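Local coordinates for regulatory protein BLAR1 (Bacillus licheniformis, PDB 1NRF) that senses beta-lactam antibiotics outside the cell through its penicillin-binding C-terminal domain and probably, once a serine there is acylated, signals their presence to the cytoplasm, at residues T64-I78 with I123-Y137. Sequence-based numbering, arbitrary orientation.
Sequences TYKVFSALLALESGI and IGEDHLRHYLKSIHY
Tyr131 reaches from helix 125-134 across to helix 66-76, its CG anti to the backbone N (chi1 -176°). Its CB lies 4.0 Å from Leu72 CD2. Farther out, the ring takes Leu72 over one face: Leu72 CB stands 3.7 Å from the centroid of the Tyr131 ring, nearly on the normal, a CH-pi contact, and Leu72 CD1 packs near Tyr131 CD1. At the ring edge, Tyr131 CD2 and CE2 pass the Tyr65 hydroxyl. The tip, Tyr131 OH, ends 2.9 Å from Phe68 O and beside Leu71 CB. Leu72 also packs its CG against Ile123 CD1 at 3.4 Å, and its CD2 meets Leu128. Toward the Thr64 end of the contact, Tyr65, Phe68 and Tyr137 form an aromatic cluster of two T-shaped pairs. Tyr65 sets its CD1 edge on the Tyr137 face (planes at 88°), and Tyr137 turns its own edge to the Phe68 face. Ile135 CD1 touches Phe68 CD2 at 3.5 Å. A water joins Tyr137 OH to Thr64 O. Helix 66-76, whose Lys66 NZ is hydrogen-bonded to Ser63 OG, the probable acylation site, packs here against helix 125-134 within the helical part of this penicillin-binding domain; helix 158-170 adjoins Phe68, Leu71 and Tyr137.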
ATOM      1  N   THR A  64       0.578  -4.135   0.992  1.00 26.81           N
ATOM      2  CA  THR A  64       0.030  -2.793   0.738  1.00 26.81           C
ATOM      3  C   THR A  64      -1.370  -2.691   1.321  1.00 26.67           C
ATOM      4  O   THR A  64      -1.839  -1.607   1.663  1.00 25.45           O
ATOM      5  CB  THR A  64      -0.068  -2.427  -0.796  1.00 26.87           C
ATOM      6  OG1 THR A  64      -1.025  -3.270  -1.456  1.00 22.11           O
ATOM      7  CG2 THR A  64       1.284  -2.549  -1.458  1.00 23.79           C
ATOM      8  N   TYR A  65      -2.024  -3.839   1.450  1.00 25.94           N
ATOM      9  CA  TYR A  65      -3.386  -3.885   1.951  1.00 27.63           C
ATOM     10  C   TYR A  65      -3.524  -3.635   3.467  1.00 28.60           C
ATOM     11  O   TYR A  65      -4.616  -3.320   3.958  1.00 28.55           O
ATOM     12  CB  TYR A  65      -4.007  -5.239   1.572  1.00 28.16           C
ATOM     13  CG  TYR A  65      -5.430  -5.365   2.017  1.00 27.45           C
ATOM     14  CD1 TYR A  65      -6.439  -4.668   1.362  1.00 26.66           C
ATOM     15  CD2 TYR A  65      -5.756  -6.092   3.159  1.00 25.91           C
ATOM     16  CE1 TYR A  65      -7.736  -4.675   1.836  1.00 27.97           C
ATOM     17  CE2 TYR A  65      -7.051  -6.114   3.647  1.00 28.97           C
ATOM     18  CZ  TYR A  65      -8.039  -5.396   2.983  1.00 29.38           C
ATOM     19  OH  TYR A  65      -9.320  -5.381   3.466  1.00 28.01           O
ATOM     20  N   LYS A  66      -2.422  -3.780   4.201  1.00 28.43           N
ATOM     21  CA  LYS A  66      -2.422  -3.575   5.650  1.00 29.65           C
ATOM     22  C   LYS A  66      -2.988  -2.208   6.075  1.00 31.32           C
ATOM     23  O   LYS A  66      -3.518  -2.055   7.178  1.00 32.12           O
ATOM     24  CB  LYS A  66      -1.002  -3.731   6.197  1.00 30.42           C
ATOM     25  CG  LYS A  66      -0.498  -5.164   6.318  1.00 28.74           C
ATOM     26  CD  LYS A  66       0.951  -5.138   6.791  1.00 28.91           C
ATOM     27  CE  LYS A  66       1.483  -6.511   7.141  1.00 27.63           C
ATOM     28  NZ  LYS A  66       1.479  -7.431   5.994  1.00 24.79           N
ATOM     29  N   VAL A  67      -2.871  -1.219   5.195  1.00 31.63           N
ATOM     30  CA  VAL A  67      -3.388   0.119   5.465  1.00 31.47           C
ATOM     31  C   VAL A  67      -4.901   0.051   5.679  1.00 30.50           C
ATOM     32  O   VAL A  67      -5.436   0.638   6.621  1.00 28.37           O
ATOM     33  CB  VAL A  67      -3.085   1.086   4.280  1.00 32.65           C
ATOM     34  CG1 VAL A  67      -3.759   2.427   4.503  1.00 34.26           C
ATOM     35  CG2 VAL A  67      -1.572   1.275   4.131  1.00 33.65           C
ATOM     36  N   PHE A  68      -5.583  -0.678   4.807  1.00 30.50           N
ATOM     37  CA  PHE A  68      -7.028  -0.798   4.911  1.00 33.75           C
ATOM     38  C   PHE A  68      -7.420  -1.838   5.946  1.00 35.28           C
ATOM     39  O   PHE A  68      -8.487  -1.756   6.544  1.00 35.84           O
ATOM     40  CB  PHE A  68      -7.636  -1.122   3.545  1.00 33.63           C
ATOM     41  CG  PHE A  68      -7.484  -0.012   2.547  1.00 31.88           C
ATOM     42  CD1 PHE A  68      -6.303   0.139   1.825  1.00 32.63           C
ATOM     43  CD2 PHE A  68      -8.498   0.919   2.372  1.00 29.36           C
ATOM     44  CE1 PHE A  68      -6.134   1.206   0.944  1.00 30.77           C
ATOM     45  CE2 PHE A  68      -8.339   1.990   1.492  1.00 31.34           C
ATOM     46  CZ  PHE A  68      -7.152   2.132   0.777  1.00 30.57           C
ATOM     47  N   SER A  69      -6.550  -2.816   6.156  1.00 37.89           N
ATOM     48  CA  SER A  69      -6.804  -3.837   7.160  1.00 39.54           C
ATOM     49  C   SER A  69      -6.836  -3.117   8.509  1.00 38.82           C
ATOM     50  O   SER A  69      -7.716  -3.354   9.339  1.00 40.15           O
ATOM     51  CB  SER A  69      -5.679  -4.877   7.161  1.00 40.60           C
ATOM     52  OG  SER A  69      -5.812  -5.768   8.258  1.00 42.92           O
ATOM     53  N   ALA A  70      -5.866  -2.228   8.704  1.00 37.25           N
ATOM     54  CA  ALA A  70      -5.744  -1.455   9.934  1.00 36.39           C
ATOM     55  C   ALA A  70      -6.940  -0.528  10.156  1.00 35.09           C
ATOM     56  O   ALA A  70      -7.395  -0.341  11.280  1.00 33.84           O
ATOM     57  CB  ALA A  70      -4.451  -0.645   9.901  1.00 35.13           C
ATOM     58  N   LEU A  71      -7.448   0.044   9.070  1.00 35.27           N
ATOM     59  CA  LEU A  71      -8.579   0.961   9.139  1.00 35.28           C
ATOM     60  C   LEU A  71      -9.862   0.250   9.578  1.00 34.80           C
ATOM     61  O   LEU A  71     -10.646   0.792  10.356  1.00 34.76           O
ATOM     62  CB  LEU A  71      -8.787   1.624   7.777  1.00 34.88           C
ATOM     63  CG  LEU A  71      -9.875   2.695   7.670  1.00 36.04           C
ATOM     64  CD1 LEU A  71      -9.627   3.840   8.648  1.00 31.12           C
ATOM     65  CD2 LEU A  71      -9.882   3.202   6.241  1.00 35.70           C
ATOM     66  N   LEU A  72     -10.075  -0.961   9.075  1.00 32.80           N
ATOM     67  CA  LEU A  72     -11.258  -1.717   9.442  1.00 30.45           C
ATOM     68  C   LEU A  72     -11.143  -2.091  10.915  1.00 31.65           C
ATOM     69  O   LEU A  72     -12.115  -1.981  11.658  1.00 30.36           O
ATOM     70  CB  LEU A  72     -11.383  -2.983   8.588  1.00 25.23           C
ATOM     71  CG  LEU A  72     -12.503  -3.947   9.004  1.00 24.99           C
ATOM     72  CD1 LEU A  72     -13.858  -3.280   8.810  1.00 24.36           C
ATOM     73  CD2 LEU A  72     -12.421  -5.228   8.196  1.00 23.21           C
ATOM     74  N   ALA A  73      -9.951  -2.520  11.331  1.00 31.58           N
ATOM     75  CA  ALA A  73      -9.717  -2.918  12.716  1.00 32.69           C
ATOM     76  C   ALA A  73     -10.050  -1.796  13.701  1.00 35.22           C
ATOM     77  O   ALA A  73     -10.654  -2.034  14.752  1.00 37.21           O
ATOM     78  CB  ALA A  73      -8.272  -3.358  12.893  1.00 31.22           C
ATOM     79  N   LEU A  74      -9.648  -0.577  13.364  1.00 35.36           N
ATOM     80  CA  LEU A  74      -9.920   0.576  14.213  1.00 37.75           C
ATOM     81  C   LEU A  74     -11.421   0.884  14.232  1.00 38.94           C
ATOM     82  O   LEU A  74     -12.022   1.071  15.292  1.00 39.38           O
ATOM     83  CB  LEU A  74      -9.146   1.796  13.701  1.00 36.40           C
ATOM     84  CG  LEU A  74      -7.625   1.731  13.846  1.00 36.45           C
ATOM     85  CD1 LEU A  74      -6.978   2.893  13.095  1.00 33.81           C
ATOM     86  CD2 LEU A  74      -7.258   1.755  15.339  1.00 35.51           C
ATOM     87  N   GLU A  75     -12.014   0.938  13.046  1.00 39.96           N
ATOM     88  CA  GLU A  75     -13.435   1.220  12.894  1.00 40.19           C
ATOM     89  C   GLU A  75     -14.330   0.237  13.637  1.00 41.66           C
ATOM     90  O   GLU A  75     -15.456   0.579  14.002  1.00 42.46           O
ATOM     91  CB  GLU A  75     -13.801   1.218  11.410  1.00 39.34           C
ATOM     92  CG  GLU A  75     -13.564   2.543  10.714  1.00 37.33           C
ATOM     93  CD  GLU A  75     -14.551   3.596  11.169  1.00 37.67           C
ATOM     94  OE1 GLU A  75     -15.770   3.311  11.127  1.00 37.87           O
ATOM     95  OE2 GLU A  75     -14.118   4.701  11.560  1.00 37.40           O
ATOM     96  N   SER A  76     -13.830  -0.979  13.850  1.00 42.32           N
ATOM     97  CA  SER A  76     -14.576  -2.030  14.541  1.00 42.94           C
ATOM     98  C   SER A  76     -14.364  -2.013  16.053  1.00 43.22           C
ATOM     99  O   SER A  76     -15.094  -2.666  16.797  1.00 41.67           O
ATOM    100  CB  SER A  76     -14.170  -3.406  14.007  1.00 42.66           C
ATOM    101  OG  SER A  76     -14.751  -3.659  12.743  1.00 43.78           O
ATOM    102  N   GLY A  77     -13.359  -1.270  16.498  1.00 43.04           N
ATOM    103  CA  GLY A  77     -13.070  -1.210  17.913  1.00 42.94           C
ATOM    104  C   GLY A  77     -12.137  -2.332  18.326  1.00 44.28           C
ATOM    105  O   GLY A  77     -11.837  -2.492  19.513  1.00 45.92           O
ATOM    106  N   ILE A  78     -11.674  -3.116  17.352  1.00 44.01           N
ATOM    107  CA  ILE A  78     -10.756  -4.224  17.629  1.00 43.35           C
ATOM    108  C   ILE A  78      -9.460  -3.707  18.256  1.00 42.06           C
ATOM    109  O   ILE A  78      -8.805  -4.417  19.017  1.00 41.02           O
ATOM    110  CB  ILE A  78     -10.413  -5.014  16.341  1.00 43.10           C
ATOM    111  CG1 ILE A  78     -11.692  -5.582  15.723  1.00 44.62           C
ATOM    112  CG2 ILE A  78      -9.454  -6.148  16.660  1.00 44.22           C
ATOM    113  CD1 ILE A  78     -12.539  -6.404  16.680  1.00 42.61           C
ATOM    114  N   ILE A 123     -12.251 -10.095  13.087  1.00 43.40           N
ATOM    115  CA  ILE A 123     -13.363  -9.461  12.393  1.00 41.87           C
ATOM    116  C   ILE A 123     -14.232 -10.472  11.641  1.00 40.68           C
ATOM    117  O   ILE A 123     -15.450 -10.316  11.569  1.00 40.57           O
ATOM    118  CB  ILE A 123     -12.843  -8.365  11.434  1.00 41.76           C
ATOM    119  CG1 ILE A 123     -12.131  -7.287  12.254  1.00 42.36           C
ATOM    120  CG2 ILE A 123     -13.991  -7.745  10.648  1.00 39.15           C
ATOM    121  CD1 ILE A 123     -11.524  -6.179  11.428  1.00 43.75           C
ATOM    122  N   GLY A 124     -13.611 -11.508  11.086  1.00 40.73           N
ATOM    123  CA  GLY A 124     -14.369 -12.525  10.372  1.00 40.39           C
ATOM    124  C   GLY A 124     -14.605 -12.296   8.886  1.00 40.60           C
ATOM    125  O   GLY A 124     -14.675 -11.156   8.422  1.00 39.99           O
ATOM    126  N   GLU A 125     -14.742 -13.396   8.145  1.00 39.84           N
ATOM    127  CA  GLU A 125     -14.974 -13.360   6.704  1.00 38.89           C
ATOM    128  C   GLU A 125     -16.207 -12.560   6.288  1.00 39.29           C
ATOM    129  O   GLU A 125     -16.168 -11.800   5.317  1.00 38.30           O
ATOM    130  CB  GLU A 125     -15.106 -14.782   6.154  1.00 39.16           C
ATOM    131  CG  GLU A 125     -15.552 -14.821   4.695  1.00 42.21           C
ATOM    132  CD  GLU A 125     -15.594 -16.220   4.109  1.00 43.30           C
ATOM    133  OE1 GLU A 125     -15.899 -16.340   2.903  1.00 40.04           O
ATOM    134  OE2 GLU A 125     -15.323 -17.195   4.848  1.00 44.64           O
ATOM    135  N   ASP A 126     -17.308 -12.754   7.003  1.00 39.72           N
ATOM    136  CA  ASP A 126     -18.540 -12.046   6.685  1.00 40.33           C
ATOM    137  C   ASP A 126     -18.290 -10.534   6.738  1.00 39.92           C
ATOM    138  O   ASP A 126     -18.532  -9.824   5.753  1.00 38.26           O
ATOM    139  CB  ASP A 126     -19.655 -12.459   7.656  1.00 42.10           C
ATOM    140  CG  ASP A 126     -20.024 -13.950   7.539  1.00 46.30           C
ATOM    141  OD1 ASP A 126     -20.854 -14.436   8.343  1.00 48.20           O
ATOM    142  OD2 ASP A 126     -19.494 -14.644   6.648  1.00 45.80           O
ATOM    143  N   HIS A 127     -17.790 -10.040   7.870  1.00 37.79           N
ATOM    144  CA  HIS A 127     -17.507  -8.613   7.991  1.00 38.56           C
ATOM    145  C   HIS A 127     -16.362  -8.191   7.066  1.00 37.01           C
ATOM    146  O   HIS A 127     -16.285  -7.039   6.655  1.00 37.75           O
ATOM    147  CB  HIS A 127     -17.149  -8.229   9.431  1.00 39.72           C
ATOM    148  CG  HIS A 127     -18.276  -8.385  10.406  1.00 41.73           C
ATOM    149  ND1 HIS A 127     -19.580  -8.056  10.101  1.00 41.82           N
ATOM    150  CD2 HIS A 127     -18.287  -8.815  11.691  1.00 43.02           C
ATOM    151  CE1 HIS A 127     -20.346  -8.279  11.154  1.00 42.03           C
ATOM    152  NE2 HIS A 127     -19.587  -8.739  12.132  1.00 43.40           N
ATOM    153  N   LEU A 128     -15.468  -9.119   6.748  1.00 34.96           N
ATOM    154  CA  LEU A 128     -14.353  -8.813   5.864  1.00 34.06           C
ATOM    155  C   LEU A 128     -14.831  -8.582   4.438  1.00 35.21           C
ATOM    156  O   LEU A 128     -14.510  -7.555   3.829  1.00 34.88           O
ATOM    157  CB  LEU A 128     -13.330  -9.944   5.881  1.00 33.56           C
ATOM    158  CG  LEU A 128     -12.450  -9.994   7.125  1.00 34.13           C
ATOM    159  CD1 LEU A 128     -11.717 -11.329   7.209  1.00 32.02           C
ATOM    160  CD2 LEU A 128     -11.488  -8.829   7.076  1.00 33.17           C
ATOM    161  N   ARG A 129     -15.588  -9.536   3.901  1.00 35.00           N
ATOM    162  CA  ARG A 129     -16.098  -9.412   2.544  1.00 35.08           C
ATOM    163  C   ARG A 129     -16.953  -8.150   2.417  1.00 36.02           C
ATOM    164  O   ARG A 129     -16.889  -7.438   1.411  1.00 35.36           O
ATOM    165  CB  ARG A 129     -16.919 -10.648   2.158  1.00 34.65           C
ATOM    166  CG  ARG A 129     -16.135 -11.960   2.193  1.00 37.80           C
ATOM    167  CD  ARG A 129     -16.707 -12.973   1.209  1.00 39.22           C
ATOM    168  NE  ARG A 129     -15.980 -14.243   1.216  1.00 42.00           N
ATOM    169  CZ  ARG A 129     -15.872 -15.056   0.165  1.00 42.52           C
ATOM    170  NH1 ARG A 129     -16.437 -14.735  -0.993  1.00 42.81           N
ATOM    171  NH2 ARG A 129     -15.206 -16.199   0.270  1.00 43.84           N
ATOM    172  N   HIS A 130     -17.743  -7.871   3.451  1.00 36.36           N
ATOM    173  CA  HIS A 130     -18.608  -6.695   3.471  1.00 36.29           C
ATOM    174  C   HIS A 130     -17.770  -5.433   3.274  1.00 35.69           C
ATOM    175  O   HIS A 130     -18.151  -4.517   2.532  1.00 35.34           O
ATOM    176  CB  HIS A 130     -19.346  -6.622   4.810  1.00 39.78           C
ATOM    177  CG  HIS A 130     -20.174  -5.388   4.981  1.00 46.58           C
ATOM    178  ND1 HIS A 130     -21.348  -5.175   4.286  1.00 48.92           N
ATOM    179  CD2 HIS A 130     -19.985  -4.287   5.747  1.00 48.83           C
ATOM    180  CE1 HIS A 130     -21.844  -3.996   4.618  1.00 49.41           C
ATOM    181  NE2 HIS A 130     -21.036  -3.436   5.502  1.00 49.95           N
ATOM    182  N   TYR A 131     -16.625  -5.404   3.951  1.00 34.54           N
ATOM    183  CA  TYR A 131     -15.693  -4.281   3.905  1.00 34.47           C
ATOM    184  C   TYR A 131     -15.145  -4.021   2.505  1.00 33.08           C
ATOM    185  O   TYR A 131     -15.234  -2.904   1.991  1.00 30.76           O
ATOM    186  CB  TYR A 131     -14.536  -4.541   4.875  1.00 35.85           C
ATOM    187  CG  TYR A 131     -13.541  -3.405   4.993  1.00 37.97           C
ATOM    188  CD1 TYR A 131     -13.934  -2.154   5.468  1.00 36.82           C
ATOM    189  CD2 TYR A 131     -12.197  -3.592   4.655  1.00 37.55           C
ATOM    190  CE1 TYR A 131     -13.016  -1.118   5.610  1.00 35.99           C
ATOM    191  CE2 TYR A 131     -11.270  -2.565   4.793  1.00 36.99           C
ATOM    192  CZ  TYR A 131     -11.686  -1.331   5.275  1.00 37.42           C
ATOM    193  OH  TYR A 131     -10.766  -0.323   5.452  1.00 38.51           O
ATOM    194  N   LEU A 132     -14.581  -5.058   1.892  1.00 33.04           N
ATOM    195  CA  LEU A 132     -14.020  -4.930   0.556  1.00 33.37           C
ATOM    196  C   LEU A 132     -15.069  -4.357  -0.388  1.00 33.72           C
ATOM    197  O   LEU A 132     -14.741  -3.639  -1.330  1.00 33.12           O
ATOM    198  CB  LEU A 132     -13.533  -6.282   0.044  1.00 31.11           C
ATOM    199  CG  LEU A 132     -12.412  -6.942   0.840  1.00 34.38           C
ATOM    200  CD1 LEU A 132     -12.145  -8.338   0.276  1.00 33.98           C
ATOM    201  CD2 LEU A 132     -11.158  -6.074   0.784  1.00 33.44           C
ATOM    202  N   LYS A 133     -16.333  -4.683  -0.137  1.00 33.03           N
ATOM    203  CA  LYS A 133     -17.400  -4.159  -0.971  1.00 34.42           C
ATOM    204  C   LYS A 133     -17.692  -2.718  -0.579  1.00 34.28           C
ATOM    205  O   LYS A 133     -17.903  -1.871  -1.449  1.00 34.98           O
ATOM    206  CB  LYS A 133     -18.667  -5.003  -0.840  1.00 35.11           C
ATOM    207  CG  LYS A 133     -18.612  -6.315  -1.591  1.00 39.71           C
ATOM    208  CD  LYS A 133     -19.918  -7.089  -1.450  1.00 43.32           C
ATOM    209  CE  LYS A 133     -19.842  -8.426  -2.187  1.00 46.52           C
ATOM    210  NZ  LYS A 133     -21.122  -9.201  -2.117  1.00 47.95           N
ATOM    211  N   SER A 134     -17.681  -2.429   0.724  1.00 32.47           N
ATOM    212  CA  SER A 134     -17.969  -1.076   1.175  1.00 32.05           C
ATOM    213  C   SER A 134     -16.982  -0.038   0.626  1.00 29.89           C
ATOM    214  O   SER A 134     -17.340   1.117   0.444  1.00 30.75           O
ATOM    215  CB  SER A 134     -18.043  -1.007   2.720  1.00 33.10           C
ATOM    216  OG  SER A 134     -16.785  -1.180   3.362  1.00 33.61           O
ATOM    217  N   ILE A 135     -15.746  -0.436   0.355  1.00 29.42           N
ATOM    218  CA  ILE A 135     -14.779   0.519  -0.185  1.00 29.12           C
ATOM    219  C   ILE A 135     -14.376   0.154  -1.611  1.00 30.67           C
ATOM    220  O   ILE A 135     -13.460   0.761  -2.178  1.00 31.45           O
ATOM    221  CB  ILE A 135     -13.496   0.603   0.683  1.00 27.24           C
ATOM    222  CG1 ILE A 135     -12.775  -0.747   0.684  1.00 26.61           C
ATOM    223  CG2 ILE A 135     -13.850   1.061   2.092  1.00 26.46           C
ATOM    224  CD1 ILE A 135     -11.416  -0.720   1.365  1.00 25.97           C
ATOM    225  N   HIS A 136     -15.081  -0.824  -2.180  1.00 30.40           N
ATOM    226  CA  HIS A 136     -14.812  -1.328  -3.526  1.00 32.63           C
ATOM    227  C   HIS A 136     -13.305  -1.428  -3.805  1.00 32.09           C
ATOM    228  O   HIS A 136     -12.748  -0.711  -4.640  1.00 30.72           O
ATOM    229  CB  HIS A 136     -15.508  -0.459  -4.589  1.00 37.07           C
ATOM    230  CG  HIS A 136     -15.631  -1.129  -5.927  1.00 41.84           C
ATOM    231  ND1 HIS A 136     -16.728  -0.963  -6.746  1.00 43.19           N
ATOM    232  CD2 HIS A 136     -14.800  -1.980  -6.579  1.00 42.64           C
ATOM    233  CE1 HIS A 136     -16.570  -1.685  -7.842  1.00 44.54           C
ATOM    234  NE2 HIS A 136     -15.409  -2.312  -7.765  1.00 44.56           N
ATOM    235  N   TYR A 137     -12.661  -2.347  -3.094  1.00 32.44           N
ATOM    236  CA  TYR A 137     -11.233  -2.574  -3.223  1.00 32.61           C
ATOM    237  C   TYR A 137     -10.900  -3.608  -4.301  1.00 32.83           C
ATOM    238  O   TYR A 137     -11.139  -4.805  -4.133  1.00 34.59           O
ATOM    239  CB  TYR A 137     -10.668  -3.009  -1.871  1.00 30.57           C
ATOM    240  CG  TYR A 137      -9.155  -3.050  -1.805  1.00 31.17           C
ATOM    241  CD1 TYR A 137      -8.425  -4.045  -2.465  1.00 29.69           C
ATOM    242  CD2 TYR A 137      -8.453  -2.118  -1.045  1.00 29.41           C
ATOM    243  CE1 TYR A 137      -7.041  -4.106  -2.361  1.00 25.67           C
ATOM    244  CE2 TYR A 137      -7.066  -2.177  -0.934  1.00 26.25           C
ATOM    245  CZ  TYR A 137      -6.372  -3.171  -1.593  1.00 25.60           C
ATOM    246  OH  TYR A 137      -5.010  -3.225  -1.477  1.00 24.21           O
TER
HETATM  247  O   HOH W   1      -3.765  -0.908  -0.262  1.00 30.94           O